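Local coordinates for 2-oxoglutarate (2OG) and Fe(II)-dependent oxygenase superfamily protein (Arabidopsis thaliana, PDB 6KWA) that probably catalyses the irreversible, 2-oxoglutarate-dependent oxidation of the auxin indole-3-acetic acid to inactive 2-oxoindole-3-acetic acid, at residues Lys59-Tyr71 and Pro79-Ser91. Sequence-based numbering, arbitrary orientation.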
loop_
_atom_site.group_PDB
_atom_site.type_symbol
_atom_site.label_atom_id
_atom_site.label_comp_id
_atom_site.label_asym_id
_atom_site.label_seq_id
_atom_site.Cartn_x
_atom_site.Cartn_y
_atom_site.Cartn_z
ATOM N N LYS A 59 -8.291 -17.625 -12.151
ATOM C CA LYS A 59 -7.789 -16.275 -11.869
ATOM C C LYS A 59 -8.494 -15.206 -12.681
ATOM O O LYS A 59 -8.789 -14.137 -12.151
ATOM C CB LYS A 59 -6.289 -16.199 -12.106
ATOM C CG LYS A 59 -5.503 -16.994 -11.078
ATOM C CD LYS A 59 -3.992 -16.762 -11.164
ATOM C CE LYS A 59 -3.319 -17.537 -12.307
ATOM N NZ LYS A 59 -1.810 -17.527 -12.142
ATOM N N VAL A 60 -8.834 -15.514 -13.932
ATOM C CA VAL A 60 -9.480 -14.529 -14.813
ATOM C C VAL A 60 -10.881 -14.174 -14.317
ATOM O O VAL A 60 -11.463 -13.156 -14.732
ATOM C CB VAL A 60 -9.548 -15.034 -16.288
ATOM C CG1 VAL A 60 -10.075 -13.946 -17.227
ATOM C CG2 VAL A 60 -8.164 -15.454 -16.773
ATOM N N ARG A 61 -11.408 -15.002 -13.415
ATOM C CA ARG A 61 -12.697 -14.757 -12.764
ATOM C C ARG A 61 -12.615 -13.602 -11.735
ATOM O O ARG A 61 -13.645 -13.066 -11.304
ATOM C CB ARG A 61 -13.181 -16.048 -12.096
ATOM C CG ARG A 61 -13.765 -17.074 -13.064
ATOM C CD ARG A 61 -13.860 -18.503 -12.467
ATOM N NE ARG A 61 -14.346 -18.592 -11.092
ATOM C CZ ARG A 61 -14.441 -19.742 -10.417
ATOM N NH1 ARG A 61 -14.897 -19.744 -9.172
ATOM N NH2 ARG A 61 -14.098 -20.895 -11.001
ATOM N N ASN A 62 -11.396 -13.219 -11.352
ATOM C CA ASN A 62 -11.182 -12.040 -10.502
ATOM C C ASN A 62 -11.406 -10.796 -11.349
ATOM O O ASN A 62 -10.482 -10.218 -11.903
ATOM C CB ASN A 62 -9.772 -12.062 -9.882
ATOM C CG ASN A 62 -9.475 -10.843 -8.987
ATOM O OD1 ASN A 62 -8.393 -10.265 -9.075
ATOM N ND2 ASN A 62 -10.417 -10.470 -8.120
ATOM N N THR A 63 -12.660 -10.370 -11.419
ATOM C CA THR A 63 -13.044 -9.339 -12.361
ATOM C C THR A 63 -12.924 -7.957 -11.737
ATOM O O THR A 63 -13.006 -7.799 -10.526
ATOM C CB THR A 63 -14.488 -9.561 -12.859
ATOM O OG1 THR A 63 -14.861 -8.486 -13.726
ATOM C CG2 THR A 63 -15.438 -9.581 -11.710
ATOM N N ASP A 64 -12.709 -6.959 -12.578
ATOM C CA ASP A 64 -12.619 -5.581 -12.130
ATOM C C ASP A 64 -13.929 -5.120 -11.492
ATOM O O ASP A 64 -15.014 -5.638 -11.810
ATOM C CB ASP A 64 -12.249 -4.672 -13.298
ATOM C CG ASP A 64 -10.783 -4.760 -13.641
ATOM O OD1 ASP A 64 -10.089 -5.609 -13.039
ATOM O OD2 ASP A 64 -10.315 -3.999 -14.506
ATOM N N VAL A 65 -13.809 -4.189 -10.545
ATOM C CA VAL A 65 -14.957 -3.461 -10.003
ATOM C C VAL A 65 -14.657 -1.986 -10.267
ATOM O O VAL A 65 -15.411 -1.313 -10.957
ATOM C CB VAL A 65 -15.188 -3.769 -8.516
ATOM C CG1 VAL A 65 -16.376 -2.959 -7.965
ATOM C CG2 VAL A 65 -15.469 -5.269 -8.338
ATOM N N LEU A 66 -13.553 -1.487 -9.718
ATOM C CA LEU A 66 -12.894 -0.306 -10.285
ATOM C C LEU A 66 -11.990 -0.815 -11.369
ATOM O O LEU A 66 -11.617 -1.993 -11.345
ATOM C CB LEU A 66 -12.090 0.487 -9.258
ATOM C CG LEU A 66 -12.672 1.833 -8.825
ATOM C CD1 LEU A 66 -14.073 1.678 -8.246
ATOM C CD2 LEU A 66 -11.726 2.543 -7.855
ATOM N N LEU A 67 -11.663 0.029 -12.343
ATOM C CA LEU A 67 -10.795 -0.430 -13.419
ATOM C C LEU A 67 -9.425 -0.779 -12.857
ATOM O O LEU A 67 -8.818 0.029 -12.157
ATOM C CB LEU A 67 -10.666 0.610 -14.530
ATOM C CG LEU A 67 -10.061 -0.050 -15.770
ATOM C CD1 LEU A 67 -10.957 -1.225 -16.172
ATOM C CD2 LEU A 67 -9.916 0.919 -16.922
ATOM N N GLY A 68 -8.929 -1.966 -13.196
ATOM C CA GLY A 68 -7.640 -2.426 -12.709
ATOM C C GLY A 68 -7.649 -3.068 -11.329
ATOM O O GLY A 68 -6.600 -3.474 -10.838
ATOM N N SER A 69 -8.813 -3.182 -10.695
ATOM C CA SER A 69 -8.835 -3.716 -9.340
ATOM C C SER A 69 -8.748 -5.227 -9.324
ATOM O O SER A 69 -8.452 -5.810 -8.292
ATOM C CB SER A 69 -10.089 -3.283 -8.583
ATOM O OG SER A 69 -11.188 -4.147 -8.810
ATOM N N GLY A 70 -9.043 -5.854 -10.462
ATOM C CA GLY A 70 -9.046 -7.302 -10.578
ATOM C C GLY A 70 -7.762 -7.893 -11.120
ATOM O O GLY A 70 -6.694 -7.310 -10.989
ATOM N N TYR A 71 -7.880 -9.060 -11.755
ATOM C CA TYR A 71 -6.719 -9.796 -12.234
ATOM C C TYR A 71 -5.991 -9.149 -13.387
ATOM O O TYR A 71 -6.615 -8.623 -14.301
ATOM C CB TYR A 71 -7.157 -11.194 -12.668
ATOM C CG TYR A 71 -6.030 -12.062 -13.178
ATOM C CD1 TYR A 71 -4.923 -12.317 -12.397
ATOM C CD2 TYR A 71 -6.086 -12.644 -14.438
ATOM C CE1 TYR A 71 -3.902 -13.122 -12.845
ATOM C CE2 TYR A 71 -5.065 -13.464 -14.895
ATOM C CZ TYR A 71 -3.983 -13.694 -14.097
ATOM O OH TYR A 71 -2.967 -14.496 -14.545
ATOM N N PRO A 79 6.068 -7.003 -18.284
ATOM C CA PRO A 79 6.371 -8.408 -18.557
ATOM C C PRO A 79 6.577 -9.238 -17.296
ATOM O O PRO A 79 6.397 -10.432 -17.372
ATOM C CB PRO A 79 7.660 -8.334 -19.395
ATOM C CG PRO A 79 8.240 -6.965 -19.080
ATOM C CD PRO A 79 7.078 -6.079 -18.830
ATOM N N TYR A 80 6.946 -8.645 -16.173
ATOM C CA TYR A 80 7.348 -9.459 -15.032
ATOM C C TYR A 80 6.255 -9.534 -13.971
ATOM O O TYR A 80 6.431 -10.165 -12.929
ATOM C CB TYR A 80 8.622 -8.888 -14.403
ATOM C CG TYR A 80 9.565 -8.293 -15.413
ATOM C CD1 TYR A 80 10.342 -9.095 -16.243
ATOM C CD2 TYR A 80 9.667 -6.922 -15.545
ATOM C CE1 TYR A 80 11.201 -8.535 -17.174
ATOM C CE2 TYR A 80 10.516 -6.349 -16.464
ATOM C CZ TYR A 80 11.282 -7.155 -17.280
ATOM O OH TYR A 80 12.124 -6.562 -18.193
ATOM N N TYR A 81 5.079 -9.008 -14.275
ATOM C CA TYR A 81 4.141 -8.710 -13.209
ATOM C C TYR A 81 2.803 -9.393 -13.388
ATOM O O TYR A 81 2.199 -9.304 -14.458
ATOM C CB TYR A 81 3.960 -7.180 -13.164
ATOM C CG TYR A 81 2.949 -6.630 -12.176
ATOM C CD1 TYR A 81 3.124 -6.795 -10.807
ATOM C CD2 TYR A 81 1.831 -5.905 -12.614
ATOM C CE1 TYR A 81 2.212 -6.273 -9.891
ATOM C CE2 TYR A 81 0.904 -5.383 -11.701
ATOM C CZ TYR A 81 1.106 -5.569 -10.341
ATOM O OH TYR A 81 0.216 -5.056 -9.412
ATOM N N GLU A 82 2.340 -10.061 -12.324
ATOM C CA GLU A 82 1.006 -10.615 -12.265
ATOM C C GLU A 82 0.301 -10.129 -10.974
ATOM O O GLU A 82 0.940 -9.920 -9.937
ATOM C CB GLU A 82 1.070 -12.156 -12.313
ATOM C CG GLU A 82 -0.299 -12.868 -12.332
ATOM C CD GLU A 82 -0.168 -14.385 -12.334
ATOM O OE1 GLU A 82 0.955 -14.885 -12.065
ATOM O OE2 GLU A 82 -1.186 -15.079 -12.574
ATOM N N ALA A 83 -1.006 -9.921 -11.027
ATOM C CA ALA A 83 -1.679 -9.376 -9.868
ATOM C C ALA A 83 -3.124 -9.796 -9.783
ATOM O O ALA A 83 -3.791 -9.993 -10.805
ATOM C CB ALA A 83 -1.565 -7.830 -9.863
ATOM N N LEU A 84 -3.594 -9.900 -8.539
ATOM C CA LEU A 84 -4.980 -10.145 -8.199
ATOM C C LEU A 84 -5.413 -9.086 -7.190
ATOM O O LEU A 84 -4.582 -8.511 -6.479
ATOM C CB LEU A 84 -5.182 -11.549 -7.596
ATOM C CG LEU A 84 -4.970 -12.807 -8.437
ATOM C CD1 LEU A 84 -4.389 -13.935 -7.611
ATOM C CD2 LEU A 84 -6.332 -13.224 -8.977
ATOM N N GLY A 85 -6.708 -8.824 -7.098
ATOM C CA GLY A 85 -7.139 -7.897 -6.076
ATOM C C GLY A 85 -8.616 -7.674 -5.959
ATOM O O GLY A 85 -9.419 -8.184 -6.748
ATOM N N LEU A 86 -8.983 -6.881 -4.963
ATOM C CA LEU A 86 -10.388 -6.652 -4.690
ATOM C C LEU A 86 -10.561 -5.238 -4.205
ATOM O O LEU A 86 -9.691 -4.677 -3.531
ATOM C CB LEU A 86 -10.930 -7.673 -3.677
ATOM C CG LEU A 86 -10.524 -7.660 -2.207
ATOM C CD1 LEU A 86 -11.533 -6.936 -1.364
ATOM C CD2 LEU A 86 -10.312 -9.036 -1.669
ATOM N N TYR A 87 -11.669 -4.656 -4.638
ATOM C CA TYR A 87 -12.077 -3.333 -4.266
ATOM C C TYR A 87 -12.962 -3.381 -3.014
ATOM O O TYR A 87 -13.731 -4.330 -2.812
ATOM C CB TYR A 87 -12.809 -2.706 -5.448
ATOM C CG TYR A 87 -13.424 -1.376 -5.155
ATOM C CD1 TYR A 87 -12.667 -0.227 -5.234
ATOM C CD2 TYR A 87 -14.760 -1.267 -4.792
ATOM C CE1 TYR A 87 -13.217 1.003 -4.971
ATOM C CE2 TYR A 87 -15.321 -0.037 -4.518
ATOM C CZ TYR A 87 -14.546 1.097 -4.615
ATOM O OH TYR A 87 -15.102 2.327 -4.343
ATOM N N ASP A 88 -12.871 -2.336 -2.199
ATOM C CA ASP A 88 -13.672 -2.189 -0.981
ATOM C C ASP A 88 -13.320 -3.283 0.007
ATOM O O ASP A 88 -14.182 -4.030 0.462
ATOM C CB ASP A 88 -15.162 -2.200 -1.327
ATOM C CG ASP A 88 -16.038 -1.686 -0.195
ATOM O OD1 ASP A 88 -15.568 -0.883 0.627
ATOM O OD2 ASP A 88 -17.218 -2.064 -0.149
ATOM N N MET A 89 -12.041 -3.343 0.377
ATOM C CA MET A 89 -11.553 -4.452 1.190
ATOM C C MET A 89 -12.055 -4.350 2.620
ATOM O O MET A 89 -11.924 -5.297 3.408
ATOM C CB MET A 89 -10.022 -4.529 1.137
ATOM C CG MET A 89 -9.265 -3.568 2.023
ATOM S SD MET A 89 -7.469 -3.754 1.816
ATOM C CE MET A 89 -7.180 -5.186 2.855
ATOM N N ALA A 90 -12.670 -3.220 2.947
ATOM C CA ALA A 90 -13.290 -3.046 4.262
ATOM C C ALA A 90 -14.645 -3.746 4.317
ATOM O O ALA A 90 -15.157 -4.019 5.396
ATOM C CB ALA A 90 -13.442 -1.551 4.609
ATOM N N SER A 91 -15.230 -4.021 3.152
ATOM C CA SER A 91 -16.488 -4.776 3.076
ATOM C C SER A 91 -16.253 -6.296 3.104
ATOM O O SER A 91 -15.627 -6.846 2.199
ATOM C CB SER A 91 -17.245 -4.393 1.809
ATOM O OG SER A 91 -18.180 -5.394 1.467
#
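Glu82 OE2 is gripped by two donors: Lys59 NZ forms a salt bridge to it at 2.6 Å on the syn lone pair, and Tyr71 OH donates to it at 2.7 Å from the anti side, out of the carboxylate plane. The Glu82 chain runs fully extended to reach them, while the Lys59 chain bends at chi3 (-78°) on its way to the carboxylate. Lys59 CB lies over the centre of one face of the Tyr71 ring. Lys59 NZ also bonds Phe52 O. An alanine in place of Glu82 would probably leave the Lys59 ammonium without its counter-charge and the Tyr71 hydroxyl without its acceptor. Midway along the strand, the Asn62 amide pairs with both polar backbone atoms of one residue: Gly85 N donates to Asn62 OD1 at 3.0 Å, and Asn62 ND2 to Gly85 O at 2.8 Å, with Gly85 O in the plane of the Asn62 amide. Strand 81-87 is an outermost strand of the larger sheet of this double-stranded beta-helix (jelly-roll) enzyme, bonded through its backbone to strand 147-155, which carries the 2-oxoglutarate-binding Asn152 and Tyr154; segment 59-71 loops along it. Leu84 CD2 touches Asn62 CB and lies 3.8 Å from Tyr71 CD1. At the far end Leu66 CD1 sits over one face of the Tyr87 ring, 3.8 Å from its centroid, in a CH-pi contact, and Val65 CG1 approaches Tyr87 CD2 at 3.9 Å.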